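Local structure of LbaCas13a H328A (C2c2) (Lachnospiraceae bacterium NK4A179, 5WLH) at residues R300-L305 against K435-L440; N373-C378 against R407-V412. The protein binds pre-crRNA as a CRISPR-Cas13a effector and, guided by the mature RNA, probably cleaves single-stranded RNA with its HEPN nuclease domains. All blocks are in the same frame, centred on the assembly; numbering follows the deposited sequence.

Interaction 1: residues R300-L305 against K435-L440; sequences RRMRRL and KIWKDL. With nucleotides of chain B.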
loop_
_atom_site.group_PDB
_atom_site.type_symbol
_atom_site.label_atom_id
_atom_site.label_comp_id
_atom_site.label_asym_id
_atom_site.label_seq_id
_atom_site.Cartn_x
_atom_site.Cartn_y
_atom_site.Cartn_z
ATOM N N ARG A 300 -28.129 -1.599 -21.620
ATOM C CA ARG A 300 -28.251 -2.226 -22.932
ATOM C C ARG A 300 -27.767 -1.307 -24.042
ATOM O O ARG A 300 -27.127 -1.766 -24.992
ATOM C CB ARG A 300 -29.702 -2.630 -23.173
ATOM C CG ARG A 300 -29.926 -3.340 -24.498
ATOM C CD ARG A 300 -31.304 -4.011 -24.500
ATOM N NE ARG A 300 -31.445 -4.969 -23.408
ATOM C CZ ARG A 300 -32.186 -4.763 -22.325
ATOM N NH1 ARG A 300 -32.866 -3.634 -22.185
ATOM N NH2 ARG A 300 -32.247 -5.689 -21.382
ATOM N N ARG A 301 -28.078 -0.013 -23.956
ATOM C CA ARG A 301 -27.583 0.916 -24.962
ATOM C C ARG A 301 -26.067 1.001 -24.925
ATOM O O ARG A 301 -25.414 1.074 -25.971
ATOM C CB ARG A 301 -28.192 2.298 -24.759
ATOM C CG ARG A 301 -29.714 2.316 -25.069
ATOM C CD ARG A 301 -30.356 3.594 -24.593
ATOM N NE ARG A 301 -31.804 3.401 -24.504
ATOM C CZ ARG A 301 -32.618 3.438 -25.556
ATOM N NH1 ARG A 301 -32.121 3.678 -26.757
ATOM N NH2 ARG A 301 -33.926 3.252 -25.409
ATOM N N MET A 302 -25.490 1.004 -23.724
ATOM C CA MET A 302 -24.033 0.997 -23.629
ATOM C C MET A 302 -23.459 -0.308 -24.173
ATOM O O MET A 302 -22.424 -0.304 -24.849
ATOM C CB MET A 302 -23.611 1.211 -22.172
ATOM C CG MET A 302 -22.142 1.481 -22.012
ATOM S SD MET A 302 -21.711 1.775 -20.269
ATOM C CE MET A 302 -21.736 0.109 -19.645
ATOM N N ARG A 303 -24.137 -1.431 -23.915
ATOM C CA ARG A 303 -23.693 -2.704 -24.468
ATOM C C ARG A 303 -23.717 -2.680 -25.992
ATOM O O ARG A 303 -22.804 -3.209 -26.640
ATOM C CB ARG A 303 -24.567 -3.836 -23.933
ATOM C CG ARG A 303 -24.194 -5.210 -24.433
ATOM C CD ARG A 303 -22.810 -5.622 -23.936
ATOM N NE ARG A 303 -22.291 -6.750 -24.701
ATOM C CZ ARG A 303 -21.111 -7.319 -24.493
ATOM N NH1 ARG A 303 -20.312 -6.866 -23.526
ATOM N NH2 ARG A 303 -20.727 -8.334 -25.266
ATOM N N ARG A 304 -24.756 -2.080 -26.582
ATOM C CA ARG A 304 -24.819 -1.998 -28.043
ATOM C C ARG A 304 -23.650 -1.196 -28.601
ATOM O O ARG A 304 -23.128 -1.508 -29.679
ATOM C CB ARG A 304 -26.148 -1.381 -28.482
ATOM C CG ARG A 304 -27.309 -2.338 -28.333
ATOM C CD ARG A 304 -28.501 -1.868 -29.155
ATOM N NE ARG A 304 -29.719 -2.584 -28.789
ATOM C CZ ARG A 304 -30.605 -2.127 -27.918
ATOM N NH1 ARG A 304 -30.400 -0.955 -27.325
ATOM N NH2 ARG A 304 -31.695 -2.834 -27.646
ATOM N N LEU A 305 -23.221 -0.153 -27.889
ATOM C CA LEU A 305 -22.056 0.591 -28.351
ATOM C C LEU A 305 -20.820 -0.298 -28.381
ATOM O O LEU A 305 -20.012 -0.213 -29.311
ATOM C CB LEU A 305 -21.807 1.806 -27.469
ATOM C CG LEU A 305 -22.817 2.937 -27.638
ATOM C CD1 LEU A 305 -22.543 4.037 -26.622
ATOM C CD2 LEU A 305 -22.746 3.511 -29.034
ATOM N N LYS A 435 -13.215 -7.086 -22.075
ATOM C CA LYS A 435 -12.396 -6.203 -21.248
ATOM C C LYS A 435 -12.932 -4.780 -21.289
ATOM O O LYS A 435 -13.010 -4.111 -20.254
ATOM C CB LYS A 435 -10.948 -6.210 -21.717
ATOM C CG LYS A 435 -10.143 -7.381 -21.216
ATOM C CD LYS A 435 -10.034 -7.341 -19.699
ATOM C CE LYS A 435 -9.220 -8.529 -19.218
ATOM N NZ LYS A 435 -9.299 -8.707 -17.746
ATOM N N ILE A 436 -13.295 -4.296 -22.482
ATOM C CA ILE A 436 -13.800 -2.929 -22.618
ATOM C C ILE A 436 -15.160 -2.783 -21.937
ATOM O O ILE A 436 -15.438 -1.764 -21.294
ATOM C CB ILE A 436 -13.853 -2.515 -24.105
ATOM C CG1 ILE A 436 -12.543 -1.828 -24.511
ATOM C CG2 ILE A 436 -15.010 -1.571 -24.387
ATOM C CD1 ILE A 436 -11.310 -2.688 -24.275
ATOM N N TRP A 437 -16.032 -3.780 -22.088
ATOM C CA TRP A 437 -17.317 -3.769 -21.389
ATOM C C TRP A 437 -17.118 -3.592 -19.889
ATOM O O TRP A 437 -17.731 -2.719 -19.261
ATOM C CB TRP A 437 -18.067 -5.070 -21.688
ATOM C CG TRP A 437 -19.348 -5.339 -20.908
ATOM C CD1 TRP A 437 -19.581 -6.388 -20.080
ATOM C CD2 TRP A 437 -20.571 -4.578 -20.939
ATOM N NE1 TRP A 437 -20.859 -6.327 -19.574
ATOM C CE2 TRP A 437 -21.493 -5.234 -20.096
ATOM C CE3 TRP A 437 -20.979 -3.421 -21.603
ATOM C CZ2 TRP A 437 -22.800 -4.755 -19.882
ATOM C CZ3 TRP A 437 -22.283 -2.942 -21.384
ATOM C CH2 TRP A 437 -23.167 -3.611 -20.534
ATOM N N LYS A 438 -16.250 -4.412 -19.298
ATOM C CA LYS A 438 -16.007 -4.274 -17.869
ATOM C C LYS A 438 -15.304 -2.959 -17.553
ATOM O O LYS A 438 -15.456 -2.434 -16.444
ATOM C CB LYS A 438 -15.191 -5.442 -17.351
ATOM C CG LYS A 438 -15.941 -6.779 -17.403
ATOM C CD LYS A 438 -15.087 -7.892 -16.839
ATOM C CE LYS A 438 -15.798 -9.242 -16.926
ATOM N NZ LYS A 438 -15.562 -9.848 -18.269
ATOM N N ASP A 439 -14.515 -2.442 -18.503
ATOM C CA ASP A 439 -13.849 -1.147 -18.365
ATOM C C ASP A 439 -14.865 -0.010 -18.311
ATOM O O ASP A 439 -14.714 0.943 -17.527
ATOM C CB ASP A 439 -12.883 -0.983 -19.549
ATOM C CG ASP A 439 -11.883 0.138 -19.388
ATOM O OD1 ASP A 439 -11.842 0.840 -18.337
ATOM O OD2 ASP A 439 -11.099 0.305 -20.366
ATOM N N LEU A 440 -15.921 -0.098 -19.128
ATOM C CA LEU A 440 -16.974 0.909 -19.080
ATOM C C LEU A 440 -17.716 0.851 -17.757
ATOM O O LEU A 440 -18.040 1.887 -17.167
ATOM C CB LEU A 440 -17.957 0.693 -20.232
ATOM C CG LEU A 440 -17.375 0.910 -21.625
ATOM C CD1 LEU A 440 -18.494 0.904 -22.665
ATOM C CD2 LEU A 440 -16.584 2.199 -21.705
ATOM P P G B 5 -6.929 -10.967 -15.964
ATOM O OP1 G B 5 -6.399 -9.772 -15.250
ATOM O OP2 G B 5 -7.778 -10.785 -17.171
ATOM O "O5'" G B 5 -5.723 -11.887 -16.402
ATOM C "C5'" G B 5 -4.708 -12.267 -15.493
ATOM C "C4'" G B 5 -3.748 -13.214 -16.172
ATOM O "O4'" G B 5 -4.443 -14.456 -16.471
ATOM C "C3'" G B 5 -3.217 -12.761 -17.527
ATOM O "O3'" G B 5 -2.124 -11.862 -17.423
ATOM C "C2'" G B 5 -2.830 -14.082 -18.179
ATOM O "O2'" G B 5 -1.601 -14.545 -17.637
ATOM C "C1'" G B 5 -3.961 -14.992 -17.694
ATOM N N9 G B 5 -5.082 -15.007 -18.650
ATOM C C8 G B 5 -6.167 -14.162 -18.669
ATOM N N7 G B 5 -7.011 -14.414 -19.638
ATOM C C5 G B 5 -6.440 -15.498 -20.297
ATOM C C6 G B 5 -6.898 -16.209 -21.436
ATOM O O6 G B 5 -7.927 -15.998 -22.089
ATOM N N1 G B 5 -6.013 -17.225 -21.780
ATOM C C2 G B 5 -4.843 -17.520 -21.113
ATOM N N2 G B 5 -4.123 -18.543 -21.587
ATOM N N3 G B 5 -4.390 -16.864 -20.047
ATOM C C4 G B 5 -5.245 -15.869 -19.710
ATOM P P A B 4 -12.692 -11.973 -16.032
ATOM O OP1 A B 4 -12.756 -10.555 -15.562
ATOM O OP2 A B 4 -12.929 -12.307 -17.461
ATOM O "O5'" A B 4 -11.265 -12.560 -15.663
ATOM C "C5'" A B 4 -10.765 -12.470 -14.340
ATOM C "C4'" A B 4 -9.513 -13.285 -14.206
ATOM O "O4'" A B 4 -9.815 -14.681 -14.448
ATOM C "C3'" A B 4 -8.428 -12.967 -15.214
ATOM O "O3'" A B 4 -7.664 -11.840 -14.841
ATOM C "C2'" A B 4 -7.628 -14.260 -15.254
ATOM O "O2'" A B 4 -6.812 -14.379 -14.096
ATOM C "C1'" A B 4 -8.745 -15.291 -15.137
ATOM N N9 A B 4 -9.248 -15.724 -16.454
ATOM C C8 A B 4 -10.390 -15.350 -17.118
ATOM N N7 A B 4 -10.545 -15.965 -18.271
ATOM C C5 A B 4 -9.441 -16.805 -18.352
ATOM C C6 A B 4 -8.987 -17.729 -19.322
ATOM N N6 A B 4 -9.626 -17.999 -20.461
ATOM N N1 A B 4 -7.841 -18.392 -19.060
ATOM C C2 A B 4 -7.178 -18.143 -17.927
ATOM N N3 A B 4 -7.501 -17.297 -16.949
ATOM C C4 A B 4 -8.637 -16.658 -17.235
ATOM P P A B 3 -17.887 -13.015 -17.671
ATOM O OP1 A B 3 -16.834 -12.050 -18.086
ATOM O OP2 A B 3 -18.655 -13.778 -18.687
ATOM O "O5'" A B 3 -17.292 -14.119 -16.702
ATOM C "C5'" A B 3 -15.939 -14.454 -16.763
ATOM C "C4'" A B 3 -15.363 -14.549 -15.383
ATOM O "O4'" A B 3 -15.430 -15.933 -14.954
ATOM C "C3'" A B 3 -13.889 -14.187 -15.334
ATOM O "O3'" A B 3 -13.695 -12.803 -15.101
ATOM C "C2'" A B 3 -13.341 -15.097 -14.256
ATOM O "O2'" A B 3 -13.685 -14.595 -12.974
ATOM C "C1'" A B 3 -14.174 -16.355 -14.500
ATOM N N9 A B 3 -13.616 -17.216 -15.556
ATOM C C8 A B 3 -14.225 -17.554 -16.754
ATOM N N7 A B 3 -13.508 -18.364 -17.499
ATOM C C5 A B 3 -12.355 -18.567 -16.743
ATOM C C6 A B 3 -11.204 -19.343 -16.962
ATOM N N6 A B 3 -11.018 -20.056 -18.076
ATOM N N1 A B 3 -10.240 -19.352 -16.010
ATOM C C2 A B 3 -10.440 -18.624 -14.902
ATOM N N3 A B 3 -11.486 -17.860 -14.586
ATOM C C4 A B 3 -12.413 -17.876 -15.550
#
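Arg303 lies across one face of the Trp437 indole, the two side chains running roughly perpendicular to each other. The Arg303 chain leaves extended and then bends at chi2 (65°), which lays the aliphatic part over the benzo ring and carries the charged end to the pyrrole ring. CD stands 3.7 Å from the centroid of the six-membered ring of Trp437, a CH-pi contact, while CZ sits 4.6 Å from the centroid of the five-membered ring, a cation-pi contact. The guanidinium does not stack flat: its plane is 90° to the indole, and it meets the ring edge-on, its NH1 3.2 Å from Trp437 CG, over the indole face near the rim. Salt bridges from NH2 to Asp330 and from NH1 to Glu434 probably offset its charge and hold this upright pose. Met302, bent only at chi3, brings its methyl CE obliquely to Trp437 CZ3 at 3.6 Å. Its CG meets Leu440 CD1 at 3.8 Å, the two side chains lying alongside, running opposite ways. Away from this apolar seam, Lys435 and Lys438 of the same helix reach the RNA instead: Lys435 NZ donates to OP2 of nucleotide G5 of chain B at 2.6 Å, and Lys438 NZ hydrogen-bonds to OP1 of nucleotide A3 of chain B. One helix thus packs on its neighbour and grips the phosphate backbone. The short segments of helices 292-311 and 429-458 run at 142° to each other, nearer antiparallel than perpendicular. Helix 327-335 lies against Arg303 and Trp437, and helix 398-417 reaches Met302 through Phe404 and Leu440 through Arg407.

Interaction 2: residues N373-C378 against R407-V412; sequences NQNIGC and RIEYGV. With nucleotides of chain B.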
loop_
_atom_site.group_PDB
_atom_site.type_symbol
_atom_site.label_atom_id
_atom_site.label_comp_id
_atom_site.label_asym_id
_atom_site.label_seq_id
_atom_site.Cartn_x
_atom_site.Cartn_y
_atom_site.Cartn_z
ATOM N N ASN A 373 -3.767 0.317 -35.506
ATOM C CA ASN A 373 -4.443 0.455 -36.792
ATOM C C ASN A 373 -5.863 -0.078 -36.731
ATOM O O ASN A 373 -6.796 0.568 -37.219
ATOM C CB ASN A 373 -3.647 -0.268 -37.878
ATOM C CG ASN A 373 -2.341 0.413 -38.167
ATOM O OD1 ASN A 373 -2.179 1.602 -37.889
ATOM N ND2 ASN A 373 -1.392 -0.331 -38.724
ATOM N N GLN A 374 -6.047 -1.274 -36.160
ATOM C CA GLN A 374 -7.387 -1.839 -36.050
ATOM C C GLN A 374 -8.252 -1.008 -35.105
ATOM O O GLN A 374 -9.430 -0.760 -35.387
ATOM C CB GLN A 374 -7.305 -3.302 -35.593
ATOM C CG GLN A 374 -8.651 -4.012 -35.567
ATOM C CD GLN A 374 -9.318 -4.025 -36.924
ATOM O OE1 GLN A 374 -8.793 -4.606 -37.870
ATOM N NE2 GLN A 374 -10.467 -3.353 -37.035
ATOM N N ASN A 375 -7.679 -0.545 -33.993
ATOM C CA ASN A 375 -8.448 0.299 -33.076
ATOM C C ASN A 375 -8.961 1.552 -33.781
ATOM O O ASN A 375 -10.127 1.936 -33.620
ATOM C CB ASN A 375 -7.590 0.667 -31.866
ATOM C CG ASN A 375 -8.438 1.115 -30.663
ATOM O OD1 ASN A 375 -9.564 0.663 -30.491
ATOM N ND2 ASN A 375 -7.890 1.993 -29.840
ATOM N N ILE A 376 -8.106 2.196 -34.580
ATOM C CA ILE A 376 -8.510 3.395 -35.311
ATOM C C ILE A 376 -9.639 3.072 -36.277
ATOM O O ILE A 376 -10.631 3.807 -36.371
ATOM C CB ILE A 376 -7.302 4.005 -36.045
ATOM C CG1 ILE A 376 -6.341 4.655 -35.044
ATOM C CG2 ILE A 376 -7.770 4.991 -37.130
ATOM C CD1 ILE A 376 -4.907 4.845 -35.597
ATOM N N GLY A 377 -9.512 1.964 -37.006
ATOM C CA GLY A 377 -10.578 1.571 -37.912
ATOM C C GLY A 377 -11.885 1.295 -37.191
ATOM O O GLY A 377 -12.952 1.753 -37.611
ATOM N N CYS A 378 -11.821 0.528 -36.094
ATOM C CA CYS A 378 -13.008 0.305 -35.271
ATOM C C CYS A 378 -13.623 1.615 -34.817
ATOM O O CYS A 378 -14.847 1.771 -34.828
ATOM C CB CYS A 378 -12.657 -0.515 -34.042
ATOM S SG CYS A 378 -12.292 -2.208 -34.382
ATOM N N ARG A 407 -14.192 6.348 -24.596
ATOM C CA ARG A 407 -13.782 5.422 -23.539
ATOM C C ARG A 407 -13.365 4.078 -24.119
ATOM O O ARG A 407 -12.370 3.487 -23.682
ATOM C CB ARG A 407 -14.916 5.191 -22.523
ATOM C CG ARG A 407 -15.302 6.380 -21.667
ATOM C CD ARG A 407 -14.122 6.933 -20.873
ATOM N NE ARG A 407 -13.477 5.923 -20.034
ATOM C CZ ARG A 407 -12.315 6.131 -19.430
ATOM N NH1 ARG A 407 -11.709 7.309 -19.578
ATOM N NH2 ARG A 407 -11.775 5.185 -18.677
ATOM N N ILE A 408 -14.149 3.553 -25.068
ATOM C CA ILE A 408 -13.840 2.250 -25.653
ATOM C C ILE A 408 -12.483 2.295 -26.336
ATOM O O ILE A 408 -11.643 1.406 -26.156
ATOM C CB ILE A 408 -14.936 1.828 -26.649
ATOM C CG1 ILE A 408 -16.258 1.582 -25.928
ATOM C CG2 ILE A 408 -14.520 0.536 -27.338
ATOM C CD1 ILE A 408 -17.458 1.411 -26.886
ATOM N N GLU A 409 -12.274 3.319 -27.168
ATOM C CA GLU A 409 -11.007 3.445 -27.876
ATOM C C GLU A 409 -9.853 3.523 -26.901
ATOM O O GLU A 409 -8.803 2.894 -27.103
ATOM C CB GLU A 409 -11.026 4.690 -28.758
ATOM C CG GLU A 409 -9.703 4.938 -29.465
ATOM C CD GLU A 409 -9.701 6.212 -30.279
ATOM O OE1 GLU A 409 -10.014 7.286 -29.720
ATOM O OE2 GLU A 409 -9.377 6.123 -31.485
ATOM N N TYR A 410 -10.035 4.318 -25.846
ATOM C CA TYR A 410 -9.039 4.455 -24.797
ATOM C C TYR A 410 -8.783 3.122 -24.116
ATOM O O TYR A 410 -7.634 2.792 -23.775
ATOM C CB TYR A 410 -9.539 5.501 -23.805
ATOM C CG TYR A 410 -8.745 5.653 -22.547
ATOM C CD1 TYR A 410 -7.526 6.313 -22.555
ATOM C CD2 TYR A 410 -9.233 5.174 -21.330
ATOM C CE1 TYR A 410 -6.806 6.477 -21.385
ATOM C CE2 TYR A 410 -8.514 5.337 -20.161
ATOM C CZ TYR A 410 -7.305 5.991 -20.194
ATOM O OH TYR A 410 -6.563 6.168 -19.041
ATOM N N GLY A 411 -9.845 2.337 -23.926
ATOM C CA GLY A 411 -9.709 1.076 -23.229
ATOM C C GLY A 411 -8.928 0.071 -24.040
ATOM O O GLY A 411 -8.149 -0.707 -23.492
ATOM N N VAL A 412 -9.121 0.080 -25.363
ATOM C CA VAL A 412 -8.311 -0.785 -26.205
ATOM C C VAL A 412 -6.852 -0.376 -26.109
ATOM O O VAL A 412 -5.966 -1.231 -26.012
ATOM C CB VAL A 412 -8.809 -0.758 -27.663
ATOM C CG1 VAL A 412 -7.829 -1.533 -28.569
ATOM C CG2 VAL A 412 -10.178 -1.374 -27.748
ATOM P P A B 16 -8.724 15.748 -35.223
ATOM O OP1 A B 16 -8.283 16.917 -36.021
ATOM O OP2 A B 16 -9.942 15.847 -34.369
ATOM O "O5'" A B 16 -8.965 14.540 -36.220
ATOM C "C5'" A B 16 -8.029 14.221 -37.248
ATOM C "C4'" A B 16 -8.418 12.944 -37.957
ATOM O "O4'" A B 16 -8.470 11.877 -36.979
ATOM C "C3'" A B 16 -9.790 12.960 -38.622
ATOM O "O3'" A B 16 -9.802 12.012 -39.683
ATOM C "C2'" A B 16 -10.700 12.443 -37.522
ATOM O "O2'" A B 16 -11.873 11.826 -38.003
ATOM C "C1'" A B 16 -9.804 11.422 -36.827
ATOM N N9 A B 16 -10.032 11.318 -35.385
ATOM C C8 A B 16 -10.452 12.270 -34.487
ATOM N N7 A B 16 -10.484 11.827 -33.251
ATOM C C5 A B 16 -10.046 10.513 -33.358
ATOM C C6 A B 16 -9.852 9.499 -32.415
ATOM N N6 A B 16 -10.090 9.654 -31.102
ATOM N N1 A B 16 -9.395 8.314 -32.875
ATOM C C2 A B 16 -9.155 8.146 -34.186
ATOM N N3 A B 16 -9.291 9.031 -35.175
ATOM C C4 A B 16 -9.750 10.196 -34.675
ATOM P P A B 18 -4.765 8.374 -40.131
ATOM O OP1 A B 18 -3.495 7.611 -40.190
ATOM O OP2 A B 18 -6.026 7.767 -40.635
ATOM O "O5'" A B 18 -5.036 8.788 -38.608
ATOM C "C5'" A B 18 -4.083 9.543 -37.871
ATOM C "C4'" A B 18 -4.748 10.595 -37.016
ATOM O "O4'" A B 18 -5.912 10.018 -36.367
ATOM C "C3'" A B 18 -3.909 11.138 -35.866
ATOM O "O3'" A B 18 -3.006 12.154 -36.256
ATOM C "C2'" A B 18 -4.968 11.607 -34.878
ATOM O "O2'" A B 18 -5.510 12.855 -35.283
ATOM C "C1'" A B 18 -6.041 10.534 -35.057
ATOM N N9 A B 18 -5.891 9.416 -34.108
ATOM C C8 A B 18 -5.445 8.141 -34.363
ATOM N N7 A B 18 -5.440 7.357 -33.314
ATOM C C5 A B 18 -5.917 8.166 -32.292
ATOM C C6 A B 18 -6.149 7.948 -30.925
ATOM N N6 A B 18 -5.937 6.796 -30.293
ATOM N N1 A B 18 -6.628 8.980 -30.195
ATOM C C2 A B 18 -6.855 10.147 -30.808
ATOM N N3 A B 18 -6.675 10.478 -32.080
ATOM C C4 A B 18 -6.191 9.436 -32.771
ATOM P P C B 10 -8.506 4.427 -16.217
ATOM O OP1 C B 10 -9.774 3.955 -16.857
ATOM O OP2 C B 10 -7.246 4.704 -16.973
ATOM O "O5'" C B 10 -8.779 5.829 -15.513
ATOM C "C5'" C B 10 -9.804 5.999 -14.547
ATOM C "C4'" C B 10 -9.535 7.223 -13.706
ATOM O "O4'" C B 10 -8.244 7.083 -13.064
ATOM C "C3'" C B 10 -9.422 8.542 -14.461
ATOM O "O3'" C B 10 -10.692 9.111 -14.718
ATOM C "C2'" C B 10 -8.555 9.380 -13.523
ATOM O "O2'" C B 10 -9.319 9.814 -12.401
ATOM C "C1'" C B 10 -7.586 8.324 -13.016
ATOM N N1 C B 10 -6.357 8.242 -13.835
ATOM C C2 C B 10 -5.375 9.206 -13.597
ATOM O O2 C B 10 -5.581 10.091 -12.731
ATOM N N3 C B 10 -4.231 9.147 -14.304
ATOM C C4 C B 10 -4.065 8.187 -15.219
ATOM N N4 C B 10 -2.915 8.163 -15.896
ATOM C C5 C B 10 -5.056 7.188 -15.485
ATOM C C6 C B 10 -6.188 7.252 -14.780
#
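A side-chain-to-backbone hydrogen bond, from Asn375 to the carbonyl of Glu409, joins helix 357-388 to helix 398-417 in a buried contact beside the bound RNA. Asn375 ND2 reaches Glu409 O at 3.0 Å, nearly straight at 160°, with the acceptor close to the amide plane. CG of Asn375, anti to the backbone N (chi1 -160°), is directed at segment 407-412, and OD1 abuts Val412 CB at 3.3 Å while accepting a hydrogen bond from Tyr309. Both ends of the amide are therefore engaged, which fixes its rotation. An alanine here would be likely to strip Glu409 O and the Tyr309 hydroxyl of their amide partner and open a gap beside Val412. The extended Glu409 side chain passes the amide and turns its carboxylate to nucleotide A16 of chain B: N6 donates to OE1 at 2.7 Å, and OE2 lies 2.6 Å from N1. Ile376 CG1 rests 3.3 Å from N7 of A18 of chain B. Tyr410 OH hydrogen-bonds to OP2 of C10 of chain B, with a weak hydrogen bond from Arg407 NH2 to its OP1. Base-reading and phosphate-holding side chains from one helix are consistent with an RNA-binding helical domain of the crRNA-recognition lobe of Cas13a, probably Helical-1.

Overall arrangement
Interactions 1 and 2 lie with centres about 13 Å apart, on the same side of the chain's centre, in one block of helices. Along the chain the order is 292-311, 357-388, 398-417 and 429-458, so both helices of interaction 2 fall between the two of interaction 1 in sequence. The two consecutive helices 398-417 and 429-458 connect the contacts directly: Ile436 packs on Ile408 and Gly411, Leu440 on Arg407, and Asp439 on Gly411. Helix 292-311 takes part in both, giving Met302 and Arg303 to the first and Tyr309 to the second. The bundle thereby presents side chains to the bound pre-crRNA at points between A3 and A18 of chain B.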